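Local coordinates for cystatin-F (Homo sapiens, PDB 2CH9), which inhibits papain and cathepsin L more weakly than other cystatins, and forms a disulfide-linked homodimer whose inhibitory activity depends on reduction, at residues A[19-30]-A[59-70]; A[30-38]-A[50-58]. All coordinates share one frame; numbering follows the deposited sequence.

Interaction 1: A[19-30]-A[59-70]; sequences FPKTIKTNDPGV and ALVQIVKGLKYM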
loop_
_atom_site.group_PDB
_atom_site.type_symbol
_atom_site.label_atom_id
_atom_site.label_comp_id
_atom_site.label_asym_id
_atom_site.label_seq_id
_atom_site.Cartn_x
_atom_site.Cartn_y
_atom_site.Cartn_z
ATOM N N PHE A 19 8.258 -5.961 3.355
ATOM C CA PHE A 19 7.858 -5.649 1.985
ATOM C C PHE A 19 6.700 -6.597 1.620
ATOM O O PHE A 19 6.658 -7.720 2.135
ATOM C CB PHE A 19 9.058 -5.843 1.045
ATOM C CG PHE A 19 8.823 -5.337 -0.349
ATOM C CD1 PHE A 19 8.928 -3.980 -0.637
ATOM C CD2 PHE A 19 8.492 -6.227 -1.376
ATOM C CE1 PHE A 19 8.691 -3.505 -1.909
ATOM C CE2 PHE A 19 8.260 -5.758 -2.672
ATOM C CZ PHE A 19 8.363 -4.385 -2.933
ATOM N N PRO A 20 5.739 -6.147 0.777
ATOM C CA PRO A 20 4.629 -7.063 0.417
ATOM C C PRO A 20 5.102 -8.322 -0.331
ATOM O O PRO A 20 5.946 -8.222 -1.214
ATOM C CB PRO A 20 3.740 -6.204 -0.497
ATOM C CG PRO A 20 4.132 -4.770 -0.186
ATOM C CD PRO A 20 5.583 -4.821 0.143
ATOM N N LYS A 21 4.591 -9.485 0.063
ATOM C CA LYS A 21 4.953 -10.770 -0.581
ATOM C C LYS A 21 3.691 -11.444 -1.096
ATOM O O LYS A 21 2.636 -11.340 -0.506
ATOM C CB LYS A 21 5.623 -11.765 0.392
ATOM C CG LYS A 21 6.585 -11.230 1.460
ATOM C CD LYS A 21 7.929 -10.743 0.906
ATOM C CE LYS A 21 9.053 -11.061 1.887
ATOM N NZ LYS A 21 8.831 -10.493 3.246
ATOM N N THR A 22 3.824 -12.157 -2.200
ATOM C CA THR A 22 2.749 -12.987 -2.709
ATOM C C THR A 22 2.239 -13.956 -1.633
ATOM O O THR A 22 3.017 -14.532 -0.855
ATOM C CB THR A 22 3.209 -13.770 -3.973
ATOM O OG1 THR A 22 2.082 -14.408 -4.574
ATOM C CG2 THR A 22 4.265 -14.851 -3.641
ATOM N N ILE A 23 0.928 -14.142 -1.609
ATOM C CA ILE A 23 0.308 -15.136 -0.746
ATOM C C ILE A 23 -0.815 -15.809 -1.530
ATOM O O ILE A 23 -1.413 -15.170 -2.399
ATOM C CB ILE A 23 -0.162 -14.494 0.599
ATOM C CG1 ILE A 23 -0.580 -15.576 1.618
ATOM C CG2 ILE A 23 -1.231 -13.396 0.362
ATOM C CD1 ILE A 23 -0.889 -14.999 3.007
ATOM N N LYS A 24 -1.059 -17.099 -1.262
ATOM C CA LYS A 24 -2.107 -17.867 -1.941
ATOM C C LYS A 24 -3.471 -17.232 -1.725
ATOM O O LYS A 24 -3.768 -16.749 -0.631
ATOM C CB LYS A 24 -2.131 -19.331 -1.459
ATOM C CG LYS A 24 -0.798 -20.069 -1.602
ATOM C CD LYS A 24 -0.974 -21.595 -1.568
ATOM C CE LYS A 24 0.271 -22.306 -1.022
ATOM N NZ LYS A 24 1.566 -21.690 -1.467
ATOM N N THR A 25 -4.310 -17.254 -2.759
ATOM C CA THR A 25 -5.602 -16.540 -2.706
ATOM C C THR A 25 -6.670 -17.338 -1.927
ATOM O O THR A 25 -7.778 -16.852 -1.701
ATOM C CB THR A 25 -6.108 -16.171 -4.128
ATOM O OG1 THR A 25 -6.250 -17.369 -4.903
ATOM C CG2 THR A 25 -5.113 -15.250 -4.850
ATOM N N ASN A 26 -6.330 -18.559 -1.522
ATOM C CA ASN A 26 -7.196 -19.359 -0.647
ATOM C C ASN A 26 -6.686 -19.483 0.799
ATOM O O ASN A 26 -7.221 -20.274 1.583
ATOM C CB ASN A 26 -7.498 -20.746 -1.255
ATOM C CG ASN A 26 -6.278 -21.671 -1.277
ATOM O OD1 ASN A 26 -5.145 -21.256 -1.004
ATOM N ND2 ASN A 26 -6.516 -22.940 -1.606
ATOM N N ASP A 27 -5.661 -18.701 1.142
ATOM C CA ASP A 27 -5.146 -18.638 2.508
ATOM C C ASP A 27 -6.270 -18.154 3.431
ATOM O O ASP A 27 -6.956 -17.187 3.106
ATOM C CB ASP A 27 -3.946 -17.699 2.575
ATOM C CG ASP A 27 -3.487 -17.424 3.995
ATOM O OD1 ASP A 27 -2.656 -18.192 4.524
ATOM O OD2 ASP A 27 -3.933 -16.412 4.576
ATOM N N PRO A 28 -6.485 -18.850 4.566
ATOM C CA PRO A 28 -7.591 -18.474 5.445
ATOM C C PRO A 28 -7.565 -16.992 5.847
ATOM O O PRO A 28 -8.617 -16.368 5.889
ATOM C CB PRO A 28 -7.422 -19.411 6.651
ATOM C CG PRO A 28 -6.674 -20.604 6.103
ATOM C CD PRO A 28 -5.737 -20.022 5.077
ATOM N N GLY A 29 -6.380 -16.430 6.089
ATOM C CA GLY A 29 -6.245 -15.000 6.374
ATOM C C GLY A 29 -6.659 -14.116 5.202
ATOM O O GLY A 29 -7.330 -13.085 5.385
ATOM N N VAL A 30 -6.251 -14.500 3.993
ATOM C CA VAL A 30 -6.691 -13.799 2.787
ATOM C C VAL A 30 -8.209 -13.846 2.656
ATOM O O VAL A 30 -8.819 -12.850 2.307
ATOM C CB VAL A 30 -6.090 -14.382 1.504
ATOM C CG1 VAL A 30 -6.749 -13.751 0.271
ATOM C CG2 VAL A 30 -4.590 -14.145 1.466
ATOM N N ALA A 59 -3.331 -11.506 -4.445
ATOM C CA ALA A 59 -3.179 -11.191 -3.023
ATOM C C ALA A 59 -1.700 -11.022 -2.683
ATOM O O ALA A 59 -0.864 -11.835 -3.107
ATOM C CB ALA A 59 -3.780 -12.293 -2.167
ATOM N N LEU A 60 -1.404 -9.979 -1.912
ATOM C CA LEU A 60 -0.091 -9.779 -1.292
ATOM C C LEU A 60 -0.349 -9.572 0.190
ATOM O O LEU A 60 -1.421 -9.121 0.575
ATOM C CB LEU A 60 0.644 -8.533 -1.837
ATOM C CG LEU A 60 1.090 -8.446 -3.297
ATOM C CD1 LEU A 60 1.393 -7.015 -3.721
ATOM C CD2 LEU A 60 2.307 -9.344 -3.594
ATOM N N VAL A 61 0.631 -9.911 1.019
ATOM C CA VAL A 61 0.511 -9.659 2.444
ATOM C C VAL A 61 1.817 -8.998 2.885
ATOM O O VAL A 61 2.888 -9.330 2.403
ATOM C CB VAL A 61 0.231 -10.947 3.217
ATOM C CG1 VAL A 61 1.401 -11.951 3.041
ATOM C CG2 VAL A 61 -0.054 -10.665 4.689
ATOM N N GLN A 62 1.713 -8.010 3.758
ATOM C CA GLN A 62 2.889 -7.337 4.250
ATOM C C GLN A 62 2.858 -7.360 5.770
ATOM O O GLN A 62 1.800 -7.130 6.371
ATOM C CB GLN A 62 2.892 -5.906 3.711
ATOM C CG GLN A 62 4.041 -5.025 4.175
ATOM C CD GLN A 62 3.928 -3.610 3.619
ATOM O OE1 GLN A 62 2.820 -3.132 3.345
ATOM N NE2 GLN A 62 5.064 -2.950 3.413
ATOM N N ILE A 63 4.007 -7.637 6.391
ATOM C CA ILE A 63 4.113 -7.515 7.859
ATOM C C ILE A 63 4.295 -6.062 8.277
ATOM O O ILE A 63 5.308 -5.440 7.953
ATOM C CB ILE A 63 5.272 -8.342 8.471
ATOM C CG1 ILE A 63 5.222 -9.800 7.999
ATOM C CG2 ILE A 63 5.237 -8.246 10.001
ATOM C CD1 ILE A 63 3.853 -10.451 8.142
ATOM N N VAL A 64 3.312 -5.524 8.998
ATOM C CA VAL A 64 3.442 -4.185 9.567
ATOM C C VAL A 64 2.707 -4.141 10.906
ATOM O O VAL A 64 1.504 -3.893 10.971
ATOM C CB VAL A 64 3.093 -3.044 8.527
ATOM C CG1 VAL A 64 1.926 -3.436 7.619
ATOM C CG2 VAL A 64 2.900 -1.688 9.182
ATOM N N LYS A 65 3.454 -4.456 11.966
ATOM C CA LYS A 65 2.902 -4.603 13.316
ATOM C C LYS A 65 1.558 -5.340 13.259
ATOM O O LYS A 65 0.577 -4.934 13.899
ATOM C CB LYS A 65 2.720 -3.231 13.980
ATOM C CG LYS A 65 3.899 -2.259 13.862
ATOM C CD LYS A 65 4.938 -2.481 14.956
ATOM C CE LYS A 65 5.597 -1.156 15.395
ATOM N NZ LYS A 65 6.515 -0.543 14.375
ATOM N N GLY A 66 1.529 -6.435 12.505
ATOM C CA GLY A 66 0.289 -7.100 12.125
ATOM C C GLY A 66 0.397 -7.459 10.657
ATOM O O GLY A 66 1.480 -7.395 10.074
ATOM N N LEU A 67 -0.731 -7.816 10.056
ATOM C CA LEU A 67 -0.772 -8.245 8.663
ATOM C C LEU A 67 -1.579 -7.291 7.797
ATOM O O LEU A 67 -2.768 -7.071 8.044
ATOM C CB LEU A 67 -1.360 -9.661 8.558
ATOM C CG LEU A 67 -0.546 -10.823 9.186
ATOM C CD1 LEU A 67 -1.128 -12.175 8.836
ATOM C CD2 LEU A 67 0.917 -10.794 8.782
ATOM N N LYS A 68 -0.936 -6.718 6.791
ATOM C CA LYS A 68 -1.644 -5.874 5.824
ATOM C C LYS A 68 -1.829 -6.656 4.530
ATOM O O LYS A 68 -0.846 -7.081 3.892
ATOM C CB LYS A 68 -0.871 -4.582 5.544
ATOM C CG LYS A 68 -1.640 -3.572 4.692
ATOM C CD LYS A 68 -0.729 -2.590 4.023
ATOM C CE LYS A 68 -1.312 -1.200 4.145
ATOM N NZ LYS A 68 -0.767 -0.226 3.162
ATOM N N TYR A 69 -3.086 -6.874 4.152
ATOM C CA TYR A 69 -3.402 -7.573 2.907
ATOM C C TYR A 69 -3.634 -6.582 1.803
ATOM O O TYR A 69 -4.275 -5.553 2.006
ATOM C CB TYR A 69 -4.620 -8.467 3.078
ATOM C CG TYR A 69 -4.379 -9.577 4.059
ATOM C CD1 TYR A 69 -3.763 -10.769 3.663
ATOM C CD2 TYR A 69 -4.718 -9.426 5.401
ATOM C CE1 TYR A 69 -3.527 -11.781 4.578
ATOM C CE2 TYR A 69 -4.478 -10.437 6.317
ATOM C CZ TYR A 69 -3.891 -11.602 5.903
ATOM O OH TYR A 69 -3.679 -12.592 6.826
ATOM N N MET A 70 -3.052 -6.842 0.643
ATOM C CA MET A 70 -3.367 -6.055 -0.543
ATOM C C MET A 70 -4.067 -7.029 -1.476
ATOM O O MET A 70 -3.453 -8.010 -1.904
ATOM C CB MET A 70 -2.090 -5.493 -1.182
ATOM C CG MET A 70 -1.284 -4.656 -0.217
ATOM S SD MET A 70 0.317 -4.196 -0.863
ATOM C CE MET A 70 0.778 -2.933 0.333
HETATM O O HOH W 1 6.280 -8.453 4.585
HETATM O O HOH W 2 -1.652 -14.202 -5.338
HETATM O O HOH W 3 -2.337 -14.735 6.143
#
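Lys-21 and Val-61 form an antiparallel hydrogen-bonded pair, N of Lys-21 to O of Val-61 and N of Val-61 to O of Lys-21 both spanning 2.9 Å, which lays strand 21-22 along the edge of the cystatin sheet. A third backbone bond, from Ile-23 N to Ala-59 O, is longer at 3.3 Å. This is the inhibitory end of the fold: the 62-66 turn is the secondary area of contact with proteases, and the amide NE2 of Gln-62 is held by the carbonyl of the reactive-site residue Gly-18. The extended chain of Gln-62 lies alongside the ring of Pro-20, whose CG also meets CE of Met-70 at 3.9 Å. On the side of the sheet that carries Val-61 and Tyr-69, the CG1 branch of Ile-23 is anti to the backbone N (chi1 -170°), placing CD1 3.8 Å from Val-61 CG1 and 4.4 Å from CE1 at the edge of the Tyr-69 ring. Gly-29 sits against that ring, its carbonyl oxygen over one face. Asp-27 N-caps the helix, OD2 using its anti lone pair for Val-30 N, and a water bridges OD2 at 2.8 Å to Tyr-69 OH at 2.6 Å.

Interaction 2: A[30-38]-A[50-58]; sequences VLQAARYSV and LFKESRITR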
loop_
_atom_site.group_PDB
_atom_site.type_symbol
_atom_site.label_atom_id
_atom_site.label_comp_id
_atom_site.label_asym_id
_atom_site.label_seq_id
_atom_site.Cartn_x
_atom_site.Cartn_y
_atom_site.Cartn_z
ATOM N N VAL A 30 -6.251 -14.500 3.993
ATOM C CA VAL A 30 -6.691 -13.799 2.787
ATOM C C VAL A 30 -8.209 -13.846 2.656
ATOM O O VAL A 30 -8.819 -12.850 2.307
ATOM C CB VAL A 30 -6.090 -14.382 1.504
ATOM C CG1 VAL A 30 -6.749 -13.751 0.271
ATOM C CG2 VAL A 30 -4.590 -14.145 1.466
ATOM N N LEU A 31 -8.802 -15.010 2.929
ATOM C CA LEU A 31 -10.240 -15.177 2.798
ATOM C C LEU A 31 -11.000 -14.275 3.772
ATOM O O LEU A 31 -12.011 -13.671 3.398
ATOM C CB LEU A 31 -10.648 -16.641 2.985
ATOM C CG LEU A 31 -10.075 -17.618 1.951
ATOM C CD1 LEU A 31 -10.294 -19.042 2.415
ATOM C CD2 LEU A 31 -10.673 -17.416 0.565
ATOM N N GLN A 32 -10.501 -14.177 5.005
ATOM C CA GLN A 32 -11.108 -13.317 6.013
ATOM C C GLN A 32 -10.927 -11.845 5.643
ATOM O O GLN A 32 -11.818 -11.039 5.860
ATOM C CB GLN A 32 -10.536 -13.602 7.403
ATOM C CG GLN A 32 -11.168 -12.777 8.523
ATOM C CD GLN A 32 -12.692 -12.991 8.653
ATOM O OE1 GLN A 32 -13.144 -14.060 9.079
ATOM N NE2 GLN A 32 -13.479 -11.970 8.289
ATOM N N ALA A 33 -9.780 -11.499 5.062
ATOM C CA ALA A 33 -9.534 -10.115 4.651
ATOM C C ALA A 33 -10.487 -9.682 3.524
ATOM O O ALA A 33 -10.991 -8.551 3.521
ATOM C CB ALA A 33 -8.059 -9.923 4.256
ATOM N N ALA A 34 -10.746 -10.586 2.583
ATOM C CA ALA A 34 -11.702 -10.334 1.504
ATOM C C ALA A 34 -13.130 -10.159 2.033
ATOM O O ALA A 34 -13.898 -9.372 1.477
ATOM C CB ALA A 34 -11.652 -11.450 0.474
ATOM N N ARG A 35 -13.479 -10.891 3.092
ATOM C CA ARG A 35 -14.760 -10.686 3.782
ATOM C C ARG A 35 -14.839 -9.309 4.438
ATOM O O ARG A 35 -15.861 -8.621 4.328
ATOM C CB ARG A 35 -15.025 -11.795 4.819
ATOM C CG ARG A 35 -16.302 -11.615 5.654
ATOM C CD ARG A 35 -17.588 -11.483 4.791
ATOM N NE ARG A 35 -17.783 -12.629 3.906
ATOM C CZ ARG A 35 -18.292 -13.805 4.275
ATOM N NH1 ARG A 35 -18.688 -14.020 5.525
ATOM N NH2 ARG A 35 -18.400 -14.778 3.378
ATOM N N TYR A 36 -13.779 -8.899 5.132
ATOM C CA TYR A 36 -13.746 -7.533 5.669
ATOM C C TYR A 36 -13.958 -6.472 4.588
ATOM O O TYR A 36 -14.676 -5.485 4.799
ATOM C CB TYR A 36 -12.445 -7.258 6.390
ATOM C CG TYR A 36 -12.292 -8.034 7.653
ATOM C CD1 TYR A 36 -13.365 -8.196 8.535
ATOM C CD2 TYR A 36 -11.058 -8.571 8.006
ATOM C CE1 TYR A 36 -13.205 -8.912 9.728
ATOM C CE2 TYR A 36 -10.891 -9.288 9.181
ATOM C CZ TYR A 36 -11.959 -9.447 10.034
ATOM O OH TYR A 36 -11.774 -10.145 11.195
ATOM N N SER A 37 -13.339 -6.691 3.426
ATOM C CA SER A 37 -13.413 -5.733 2.317
ATOM C C SER A 37 -14.848 -5.531 1.852
ATOM O O SER A 37 -15.313 -4.391 1.705
ATOM C CB SER A 37 -12.559 -6.217 1.148
ATOM O OG SER A 37 -11.220 -6.301 1.557
ATOM N N VAL A 38 -15.560 -6.640 1.637
ATOM C CA VAL A 38 -16.931 -6.538 1.145
ATOM C C VAL A 38 -17.893 -5.993 2.203
ATOM O O VAL A 38 -18.878 -5.328 1.874
ATOM C CB VAL A 38 -17.426 -7.833 0.499
ATOM C CG1 VAL A 38 -17.796 -8.893 1.561
ATOM C CG2 VAL A 38 -18.590 -7.507 -0.443
ATOM N N LEU A 50 -27.157 -6.884 0.152
ATOM C CA LEU A 50 -25.767 -7.054 0.559
ATOM C C LEU A 50 -24.938 -7.658 -0.587
ATOM O O LEU A 50 -25.423 -8.491 -1.360
ATOM C CB LEU A 50 -25.653 -7.958 1.795
ATOM C CG LEU A 50 -26.239 -7.575 3.152
ATOM C CD1 LEU A 50 -26.118 -8.772 4.092
ATOM C CD2 LEU A 50 -25.550 -6.349 3.742
ATOM N N PHE A 51 -23.682 -7.240 -0.678
ATOM C CA PHE A 51 -22.739 -7.849 -1.607
ATOM C C PHE A 51 -21.871 -8.841 -0.855
ATOM O O PHE A 51 -21.766 -8.764 0.363
ATOM C CB PHE A 51 -21.882 -6.777 -2.272
ATOM C CG PHE A 51 -22.569 -6.064 -3.405
ATOM C CD1 PHE A 51 -23.703 -5.287 -3.179
ATOM C CD2 PHE A 51 -22.066 -6.151 -4.703
ATOM C CE1 PHE A 51 -24.338 -4.615 -4.236
ATOM C CE2 PHE A 51 -22.690 -5.489 -5.765
ATOM C CZ PHE A 51 -23.828 -4.717 -5.531
ATOM N N LYS A 52 -21.240 -9.756 -1.586
ATOM C CA LYS A 52 -20.365 -10.765 -0.999
ATOM C C LYS A 52 -19.157 -10.980 -1.913
ATOM O O LYS A 52 -19.270 -10.897 -3.149
ATOM C CB LYS A 52 -21.149 -12.072 -0.815
ATOM C CG LYS A 52 -20.407 -13.238 -0.171
ATOM C CD LYS A 52 -21.323 -14.449 -0.075
ATOM C CE LYS A 52 -20.637 -15.629 0.571
ATOM N NZ LYS A 52 -21.532 -16.829 0.629
ATOM N N GLU A 53 -17.995 -11.236 -1.318
ATOM C CA GLU A 53 -16.808 -11.515 -2.122
ATOM C C GLU A 53 -17.095 -12.745 -2.998
ATOM O O GLU A 53 -17.627 -13.754 -2.514
ATOM C CB GLU A 53 -15.576 -11.693 -1.226
ATOM C CG GLU A 53 -15.490 -13.015 -0.427
ATOM C CD GLU A 53 -16.379 -13.073 0.813
ATOM O OE1 GLU A 53 -17.114 -12.109 1.135
ATOM O OE2 GLU A 53 -16.348 -14.121 1.479
ATOM N N SER A 54 -16.792 -12.644 -4.293
ATOM C CA SER A 54 -17.064 -13.751 -5.209
ATOM C C SER A 54 -15.804 -14.429 -5.734
ATOM O O SER A 54 -15.839 -15.606 -6.067
ATOM C CB SER A 54 -17.985 -13.324 -6.363
ATOM O OG SER A 54 -17.369 -12.379 -7.222
ATOM N N ARG A 55 -14.696 -13.692 -5.805
ATOM C CA ARG A 55 -13.444 -14.239 -6.322
ATOM C C ARG A 55 -12.276 -13.391 -5.854
ATOM O O ARG A 55 -12.354 -12.176 -5.872
ATOM C CB ARG A 55 -13.484 -14.301 -7.860
ATOM C CG ARG A 55 -12.279 -14.949 -8.514
ATOM C CD ARG A 55 -12.612 -15.455 -9.928
ATOM N NE ARG A 55 -12.633 -14.372 -10.912
ATOM C CZ ARG A 55 -11.844 -14.304 -11.985
ATOM N NH1 ARG A 55 -10.959 -15.267 -12.241
ATOM N NH2 ARG A 55 -11.940 -13.267 -12.812
ATOM N N ILE A 56 -11.193 -14.034 -5.439
ATOM C CA ILE A 56 -9.976 -13.320 -5.095
ATOM C C ILE A 56 -8.945 -13.702 -6.136
ATOM O O ILE A 56 -8.508 -14.854 -6.187
ATOM C CB ILE A 56 -9.478 -13.683 -3.688
ATOM C CG1 ILE A 56 -10.568 -13.414 -2.663
ATOM C CG2 ILE A 56 -8.189 -12.908 -3.356
ATOM C CD1 ILE A 56 -10.429 -14.224 -1.418
ATOM N N THR A 57 -8.573 -12.741 -6.979
ATOM C CA THR A 57 -7.713 -13.043 -8.118
ATOM C C THR A 57 -6.229 -12.891 -7.795
ATOM O O THR A 57 -5.403 -13.647 -8.306
ATOM C CB THR A 57 -8.096 -12.217 -9.371
ATOM O OG1 THR A 57 -8.498 -10.905 -8.974
ATOM C CG2 THR A 57 -9.265 -12.864 -10.081
ATOM N N ARG A 58 -5.902 -11.928 -6.932
ATOM C CA ARG A 58 -4.510 -11.652 -6.558
ATOM C C ARG A 58 -4.442 -11.203 -5.106
ATOM O O ARG A 58 -5.381 -10.605 -4.594
ATOM C CB ARG A 58 -3.873 -10.602 -7.498
ATOM C CG ARG A 58 -3.694 -11.116 -8.910
ATOM C CD ARG A 58 -2.875 -10.217 -9.836
ATOM N NE ARG A 58 -3.719 -9.224 -10.505
ATOM C CZ ARG A 58 -3.308 -8.395 -11.467
ATOM N NH1 ARG A 58 -2.044 -8.423 -11.887
ATOM N NH2 ARG A 58 -4.159 -7.517 -11.999
#
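Arg-35 sends CG anti to the backbone N and then bends at chi2 and chi3, while Glu-53 holds CG between its own backbone N and carbonyl carbon (chi1 74°); together these turns bring guanidinium and carboxylate into a two-pronged salt bridge. It spans the defining packing of the cystatin fold, in which helix 28-44 lies across the concave side of the antiparallel sheet, here running roughly opposite to strand 49-63 with the short axes 7.3 Å apart. The grip is side-on: Arg-35 NE gives a nearly straight bond to Glu-53 OE1 (2.9 Å, 173°), and NH2 reaches the syn lone pair of OE2, also at 2.9 Å but more bent. The two planes are twisted 46° apart. NH1 has a second carboxylate partner in Asp-89, so the guanidinium is shared between two acids, an arrangement likely to offset the nearby ammonium of Lys-52, itself bonded to the carbonyl of Cys-91. A methionine in place of Arg-35 has no guanidinium, so Glu-53 and Asp-89 would each probably lose a cationic partner and the Glu-53 carboxylate be freer to turn. Toward the start of the helix segment the contact becomes apolar. CD1 of Ile-56 rests on Ala-34 CB at 3.6 Å; the Leu-31 side chain crosses that of Ile-56 at about a right angle, CD2 3.8 Å from CD1, while the CG2 branch of Ile-56 slides past Val-30 CG1. At the other end the two methyls of Val-38 meet the strand two residues apart, CG2 3.5 Å from Phe-51 O and CG1 3.3 Å from Glu-53 OE1.

Followed from the N terminus, the chain passes the short strand 10-13, forms edge strand 21-22, turns through residues 24-27 into helix 28-44, and returns as strand 49-63, whose hairpin leads into strand 67-78. Interaction 1 closes the wider loop, joining the edge strand and helix start to the hairpin. Interaction 2 closes a shorter loop within it, between the helix and the earlier part of strand 49-63. The two share Val-30 and meet directly where Thr-25 CB lies 3.4 Å from Ile-56 O and Tyr-69 CD2 lies 3.6 Å from Ala-33 CB. Helix, edge strand and sheet are thereby joined in continuous packing that runs from the protease-binding end to near the centre of the chain.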